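Local coordinates for coenzyme PQQ synthesis protein B (Methylobacterium extorquens, PDB 4Z7R) that takes part in making pyrroloquinoline quinone and may help carry PQQ or a precursor to the periplasm, at residues 7-11 with 12-16; 108-112 with 113-117. All coordinates share one frame; numbering follows the deposited sequence.

Contact 1 of 2, residues 7-11 with 12-16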
loop_
_atom_site.group_PDB
_atom_site.type_symbol
_atom_site.label_atom_id
_atom_site.label_comp_id
_atom_site.label_asym_id
_atom_site.label_seq_id
_atom_site.Cartn_x
_atom_site.Cartn_y
_atom_site.Cartn_z
ATOM N N GLY A 7 3.479 4.866 10.474
ATOM C CA GLY A 7 4.591 4.175 9.851
ATOM C C GLY A 7 5.879 4.874 10.228
ATOM O O GLY A 7 5.999 6.093 10.088
ATOM N N SER A 8 6.854 4.100 10.689
ATOM C CA SER A 8 8.085 4.672 11.219
ATOM C C SER A 8 9.278 4.349 10.333
ATOM O O SER A 8 10.402 4.765 10.620
ATOM C CB SER A 8 8.341 4.165 12.640
ATOM O OG SER A 8 8.264 2.747 12.695
ATOM N N ALA A 9 9.035 3.611 9.257
ATOM C CA ALA A 9 10.113 3.228 8.353
ATOM C C ALA A 9 10.234 4.173 7.161
ATOM O O ALA A 9 9.300 4.900 6.830
ATOM C CB ALA A 9 9.914 1.803 7.868
ATOM N N ALA A 10 11.401 4.149 6.527
ATOM C CA ALA A 10 11.616 4.831 5.258
ATOM C C ALA A 10 10.947 4.055 4.131
ATOM O O ALA A 10 10.318 3.023 4.369
ATOM C CB ALA A 10 13.102 4.995 4.985
ATOM N N GLY A 11 11.055 4.577 2.911
ATOM C CA GLY A 11 10.576 3.872 1.736
ATOM C C GLY A 11 11.012 2.418 1.762
ATOM O O GLY A 11 12.160 2.117 2.082
ATOM N N GLY A 12 10.083 1.518 1.457
ATOM C CA GLY A 12 10.360 0.093 1.449
ATOM C C GLY A 12 9.851 -0.606 2.697
ATOM O O GLY A 12 9.540 -1.799 2.676
ATOM N N GLY A 13 9.764 0.144 3.790
ATOM C CA GLY A 13 9.356 -0.415 5.063
ATOM C C GLY A 13 10.363 -1.395 5.629
ATOM O O GLY A 13 11.483 -1.522 5.128
ATOM N N VAL A 14 9.963 -2.079 6.695
ATOM C CA VAL A 14 10.778 -3.125 7.305
ATOM C C VAL A 14 9.891 -4.342 7.556
ATOM O O VAL A 14 8.939 -4.261 8.328
ATOM C CB VAL A 14 11.423 -2.673 8.632
ATOM C CG1 VAL A 14 12.365 -3.743 9.146
ATOM C CG2 VAL A 14 12.171 -1.358 8.454
ATOM N N PRO A 15 10.185 -5.469 6.889
ATOM C CA PRO A 15 11.254 -5.613 5.896
ATOM C C PRO A 15 10.879 -5.001 4.553
ATOM O O PRO A 15 9.716 -4.664 4.328
ATOM C CB PRO A 15 11.403 -7.130 5.769
ATOM C CG PRO A 15 10.012 -7.634 6.000
ATOM C CD PRO A 15 9.424 -6.720 7.058
ATOM N N GLN A 16 11.862 -4.861 3.674
ATOM C CA GLN A 16 11.605 -4.426 2.310
ATOM C C GLN A 16 11.402 -5.664 1.441
ATOM O O GLN A 16 12.086 -6.671 1.622
ATOM C CB GLN A 16 12.752 -3.560 1.799
ATOM C CG GLN A 16 12.623 -3.104 0.360
ATOM C CD GLN A 16 13.709 -2.119 -0.009
ATOM O OE1 GLN A 16 13.842 -1.065 0.612
ATOM N NE2 GLN A 16 14.513 -2.471 -1.003
HETATM O O HOH W 1 13.105 0.518 4.335
#

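Contact 2 of 2, residues 108-112 with 113-117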
loop_
_atom_site.group_PDB
_atom_site.type_symbol
_atom_site.label_atom_id
_atom_site.label_comp_id
_atom_site.label_asym_id
_atom_site.label_seq_id
_atom_site.Cartn_x
_atom_site.Cartn_y
_atom_site.Cartn_z
ATOM N N LEU A 108 -7.037 17.669 0.662
ATOM C CA LEU A 108 -5.638 17.331 0.448
ATOM C C LEU A 108 -4.791 18.599 0.353
ATOM O O LEU A 108 -5.018 19.442 -0.516
ATOM C CB LEU A 108 -5.484 16.483 -0.816
ATOM C CG LEU A 108 -4.070 16.095 -1.243
ATOM C CD1 LEU A 108 -3.391 15.274 -0.155
ATOM C CD2 LEU A 108 -4.119 15.322 -2.549
ATOM N N TYR A 109 -3.822 18.722 1.256
ATOM C CA TYR A 109 -2.942 19.886 1.315
ATOM C C TYR A 109 -1.519 19.563 0.875
ATOM O O TYR A 109 -0.974 18.521 1.236
ATOM C CB TYR A 109 -2.885 20.460 2.730
ATOM C CG TYR A 109 -4.192 20.981 3.282
ATOM C CD1 TYR A 109 -4.574 22.303 3.089
ATOM C CD2 TYR A 109 -5.026 20.160 4.027
ATOM C CE1 TYR A 109 -5.766 22.788 3.611
ATOM C CE2 TYR A 109 -6.215 20.632 4.552
ATOM C CZ TYR A 109 -6.580 21.947 4.342
ATOM O OH TYR A 109 -7.766 22.411 4.861
ATOM N N ALA A 110 -0.929 20.466 0.097
ATOM C CA ALA A 110 0.485 20.386 -0.261
ATOM C C ALA A 110 0.948 21.720 -0.836
ATOM O O ALA A 110 0.134 22.600 -1.107
ATOM C CB ALA A 110 0.736 19.259 -1.254
ATOM N N THR A 111 2.257 21.884 -0.993
ATOM C CA THR A 111 2.782 23.060 -1.675
ATOM C C THR A 111 2.323 23.017 -3.133
ATOM O O THR A 111 1.965 21.946 -3.628
ATOM C CB THR A 111 4.315 23.124 -1.599
ATOM O OG1 THR A 111 4.877 21.989 -2.270
ATOM C CG2 THR A 111 4.770 23.140 -0.149
ATOM N N PRO A 112 2.319 24.172 -3.824
ATOM C CA PRO A 112 1.877 24.173 -5.224
ATOM C C PRO A 112 2.661 23.197 -6.103
ATOM O O PRO A 112 2.068 22.526 -6.945
ATOM C CB PRO A 112 2.121 25.618 -5.663
ATOM C CG PRO A 112 1.974 26.409 -4.406
ATOM C CD PRO A 112 2.579 25.540 -3.335
ATOM N N GLY A 113 3.971 23.113 -5.897
ATOM C CA GLY A 113 4.803 22.218 -6.680
ATOM C C GLY A 113 4.462 20.749 -6.498
ATOM O O GLY A 113 4.389 19.996 -7.471
ATOM N N ILE A 114 4.243 20.338 -5.253
ATOM C CA ILE A 114 3.950 18.939 -4.955
ATOM C C ILE A 114 2.550 18.533 -5.418
ATOM O O ILE A 114 2.387 17.488 -6.051
ATOM C CB ILE A 114 4.108 18.646 -3.449
ATOM C CG1 ILE A 114 5.589 18.673 -3.076
ATOM C CG2 ILE A 114 3.534 17.283 -3.098
ATOM C CD1 ILE A 114 6.438 17.721 -3.908
ATOM N N LEU A 115 1.561 19.373 -5.131
ATOM C CA LEU A 115 0.196 19.126 -5.578
ATOM C C LEU A 115 0.133 19.008 -7.099
ATOM O O LEU A 115 -0.551 18.134 -7.633
ATOM C CB LEU A 115 -0.735 20.242 -5.098
ATOM C CG LEU A 115 -2.114 19.806 -4.598
ATOM C CD1 LEU A 115 -2.038 18.438 -3.938
ATOM C CD2 LEU A 115 -2.688 20.838 -3.639
ATOM N N ALA A 116 0.849 19.889 -7.791
ATOM C CA ALA A 116 0.881 19.873 -9.248
ATOM C C ALA A 116 1.482 18.571 -9.768
ATOM O O ALA A 116 0.969 17.983 -10.718
ATOM C CB ALA A 116 1.661 21.066 -9.781
ATOM N N SER A 117 2.561 18.119 -9.138
ATOM C CA SER A 117 3.212 16.877 -9.543
ATOM C C SER A 117 2.283 15.682 -9.359
ATOM O O SER A 117 2.220 14.795 -10.211
ATOM C CB SER A 117 4.507 16.664 -8.755
ATOM O OG SER A 117 5.490 17.616 -9.122
#

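Contact 1 of 2, residues 7-11 with 12-16
The methyl group of Ala-9 rests on the chain where it doubles back, with its CB 3.6 Å from Gly-13 CA and 3.9 Å from Val-14 CG2. Val-14 offers the branch that stands anti to its carbonyl carbon. A small apolar residue suits position 9, since the returning backbone itself passes over it. Between these residues a type II beta turn runs from Ala-10 to Gly-13, closed by the hydrogen bond from Gly-13 N to Ala-10 O (3.0 Å, N-H...O angle 158°). Gly-12 holds the third position of the turn with phi of 101°, where a side chain would crowd the preceding carbonyl; at Gly-13 positive phi by itself favours glycine.

Gln-16 reaches back toward the turn. Its CB lies 3.8 Å from Gly-12 O. The chain then runs extended through CG, which is anti to the backbone N (chi1 177°) and 4.1 Å from Gly-12 O, and carries the amide alongside the turn, CD lying 4.3 Å from Gly-12 CA. At the tip OE1 comes 3.8 Å from Gly-12 CA, where a CB on Gly-12 would collide with it, and 3.9 Å from Gly-11 O, while NE2 turns to Asn-18 OD1 in a hydrogen bond. The side chain of Gln-16 also touches Asn-268, a ligand of the zinc held by three cysteines.

Elsewhere Gln-39 OE1 accepts from Gly-12 N, and Ala-10 packs on the zinc ligand His-265. Arg-61 of the second subunit bonds to Gly-12 O and to Pro-15 O, the latter residue following a cis peptide bond. A water lies within bonding distance of Gly-11 O and Gly-13 O, but with further acceptors in reach its protons may be shared out differently. Glycine thus supplies the backbone angles, leaving carbonyls for Arg-61 and water.

Contact 2 of 2, residues 108-112 with 113-117
Strand 106-110, helix 112-119 and strand 132-136 form a beta-alpha-beta unit, and this contact is its first corner, where the strand ends and the helix is capped. Thr-111 takes the N-cap position. Its hydroxyl sits between its own backbone N and carbonyl carbon (chi1 63°), from where OG1 accepts a weak hydrogen bond from Ile-114 N at 3.5 Å. The same hydroxyl has a stronger partner in Glu-176 O, and the carboxylate of that glutamate takes the N-H of Gly-113. Threonine suits the place because its short side chain can serve a helix N-H and a neighbouring loop together.

The first helical turn is closed by the backbone. Leu-115 N bonds to Thr-111 O at 3.0 Å, almost straight at 173°, and Ala-116 N to Pro-112 O, also at 3.0 Å. Proline fits the first turn, where its missing N-H costs no helical bond.

Beneath the corner the side chains are apolar. Ala-110 CB touches Ile-114 CG2 and Leu-115 CD1, both at 3.9 Å, and its small size is consistent with the helix lying this close to the strand end. Leu-108 and Leu-115 lie side by side, their chains pointing opposite ways, with CD2 of Leu-108 4.0 Å from CD1 of Leu-115. The axes of strand 108-110 and helix 113-117 approach to 7.8 Å at 125°. At the helix start the N-H of Gly-113 is therefore met by Glu-176 and that of Ile-114, weakly, by Thr-111 OG1, while methyl contacts hold the helix against the sheet.

In the fold
Contacts 1 and 2 follow one another along the chain and do not touch: their centres are 24 Å apart and their nearest atoms about 16 Å. Both adjoin strands of the same seven-stranded sheet of the metallo-beta-lactamase fold. Contact 1 lies in the loop after strand 2-5, and contact 2 begins on strand 106-110 and turns into helix 112-119; three strands lie between these two strands in the sheet. They differ in their relation to metal. Gly-11 of contact 1 lies about 4 Å from a bound zinc, whereas the side chain of Ile-114 in contact 2 is about 12 Å from one. Contact 1 also meets the second subunit; in the dimer, segments 108-112 and 113-117 touch no other chain.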